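Long-range contact in dally-like protein (Drosophila melanogaster, PDB 3ODN), which is a glypican, probably a heparan sulfate-bearing cell-surface proteoglycan, with a region important for Hedgehog signaling: residues L186-I190 against L293-I297. The protein carries 2 engineered substitutions. Sequence-based numbering, arbitrary orientation.
Sequences LSVQI and LNIKI
Leu-186 lays both methyls of its fork against Leu-293, Lys-296 and Ile-297. Its CD2 packs against Leu-293 CD1 at 4.1 Å and Ile-297 CG1 at 4.2 Å, and the leucine meets the isoleucine side chain at roughly a right angle. The other branch, CD1, lies along the end of the lysine chain, 3.5 Å from Lys-296 NZ and 3.8 Å from Lys-296 CD. With CG anti to the backbone N (chi1 -172°), Leu-186 is directed toward the 293-297 helix; the axes of 186-190 and 293-297, on helices 182-214 and 293-306, run nearly antiparallel (159°) and come no closer than 12.8 Å. Ile-190 CD1 adds a looser touch on Leu-293 CD1. Were Leu-186 an alanine, both methyls would go, which is likely to open a gap beside Leu-293 and Ile-297 and leave the end of the Lys-296 chain freer to turn.

The polar part is slight: the Lys-296 chain, bent at chi4 (-112°), brings NZ to Gln-189 OE1 at 3.0 Å in a weak hydrogen bond. Phe-144 on Leu-186 and Phe-99 and Phe-118 on Ile-297 continue the apolar packing into neighbouring helices of the elongated glypican bundle. Apolar packing thus dominates the buried side, and one neutral amide meets the lysine's charge at its margin.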
loop_
_atom_site.group_PDB
_atom_site.type_symbol
_atom_site.label_atom_id
_atom_site.label_comp_id
_atom_site.label_asym_id
_atom_site.label_seq_id
_atom_site.Cartn_x
_atom_site.Cartn_y
_atom_site.Cartn_z
ATOM N N LEU A 186 8.028 -19.362 11.877
ATOM C CA LEU A 186 8.134 -19.090 10.433
ATOM C C LEU A 186 6.811 -18.753 9.762
ATOM O O LEU A 186 6.765 -17.848 8.934
ATOM C CB LEU A 186 8.849 -20.261 9.728
ATOM C CG LEU A 186 9.221 -20.099 8.257
ATOM C CD1 LEU A 186 10.021 -18.834 8.012
ATOM C CD2 LEU A 186 9.946 -21.351 7.732
ATOM N N SER A 187 5.751 -19.475 10.123
ATOM C CA SER A 187 4.400 -19.322 9.591
ATOM C C SER A 187 3.806 -17.973 9.912
ATOM O O SER A 187 3.105 -17.425 9.086
ATOM C CB SER A 187 3.490 -20.442 10.094
ATOM O OG SER A 187 3.247 -20.305 11.484
ATOM N N VAL A 188 4.081 -17.445 11.112
ATOM C CA VAL A 188 3.636 -16.130 11.561
ATOM C C VAL A 188 4.430 -15.048 10.790
ATOM O O VAL A 188 3.815 -14.089 10.321
ATOM C CB VAL A 188 3.636 -16.008 13.122
ATOM C CG1 VAL A 188 3.382 -14.581 13.595
ATOM C CG2 VAL A 188 2.601 -16.953 13.742
ATOM N N GLN A 189 5.752 -15.260 10.547
ATOM C CA GLN A 189 6.590 -14.342 9.743
ATOM C C GLN A 189 6.098 -14.290 8.299
ATOM O O GLN A 189 5.968 -13.211 7.769
ATOM C CB GLN A 189 8.079 -14.742 9.750
ATOM C CG GLN A 189 8.821 -14.477 11.053
ATOM C CD GLN A 189 10.252 -14.965 10.973
ATOM O OE1 GLN A 189 11.098 -14.376 10.284
ATOM N NE2 GLN A 189 10.562 -16.058 11.669
ATOM N N ILE A 190 5.831 -15.454 7.667
ATOM C CA ILE A 190 5.330 -15.547 6.292
ATOM C C ILE A 190 4.001 -14.813 6.164
ATOM O O ILE A 190 3.856 -14.016 5.252
ATOM C CB ILE A 190 5.267 -17.032 5.792
ATOM C CG1 ILE A 190 6.665 -17.510 5.383
ATOM C CG2 ILE A 190 4.286 -17.215 4.600
ATOM C CD1 ILE A 190 6.932 -18.939 5.676
ATOM N N LEU A 293 14.950 -18.301 2.867
ATOM C CA LEU A 293 13.911 -19.296 3.142
ATOM C C LEU A 293 14.437 -20.735 3.068
ATOM O O LEU A 293 14.039 -21.568 3.890
ATOM C CB LEU A 293 12.652 -19.075 2.273
ATOM C CG LEU A 293 11.393 -19.924 2.576
ATOM C CD1 LEU A 293 11.018 -19.894 4.066
ATOM C CD2 LEU A 293 10.223 -19.423 1.764
ATOM N N ASN A 294 15.395 -20.985 2.163
ATOM C CA ASN A 294 16.051 -22.287 2.009
ATOM C C ASN A 294 16.839 -22.703 3.256
ATOM O O ASN A 294 16.731 -23.864 3.671
ATOM C CB ASN A 294 16.887 -22.346 0.734
ATOM C CG ASN A 294 17.896 -21.239 0.534
ATOM O OD1 ASN A 294 18.216 -20.449 1.437
ATOM N ND2 ASN A 294 18.464 -21.203 -0.663
ATOM N N ILE A 295 17.532 -21.711 3.905
ATOM C CA ILE A 295 18.312 -21.834 5.148
ATOM C C ILE A 295 17.377 -22.126 6.330
ATOM O O ILE A 295 17.688 -22.992 7.136
ATOM C CB ILE A 295 19.219 -20.581 5.385
ATOM C CG1 ILE A 295 20.347 -20.491 4.335
ATOM C CG2 ILE A 295 19.802 -20.525 6.811
ATOM C CD1 ILE A 295 20.484 -19.113 3.666
ATOM N N LYS A 296 16.229 -21.427 6.421
ATOM C CA LYS A 296 15.245 -21.629 7.505
ATOM C C LYS A 296 14.617 -23.031 7.436
ATOM O O LYS A 296 14.378 -23.643 8.472
ATOM C CB LYS A 296 14.145 -20.561 7.463
ATOM C CG LYS A 296 14.628 -19.138 7.699
ATOM C CD LYS A 296 13.632 -18.127 7.087
ATOM C CE LYS A 296 13.718 -16.739 7.677
ATOM N NZ LYS A 296 12.508 -16.379 8.476
ATOM N N ILE A 297 14.357 -23.536 6.222
ATOM C CA ILE A 297 13.756 -24.855 6.041
ATOM C C ILE A 297 14.787 -25.992 6.258
ATOM O O ILE A 297 14.442 -27.006 6.873
ATOM C CB ILE A 297 12.825 -24.935 4.777
ATOM C CG1 ILE A 297 11.668 -23.920 4.915
ATOM C CG2 ILE A 297 12.286 -26.377 4.520
ATOM C CD1 ILE A 297 10.931 -23.633 3.724
#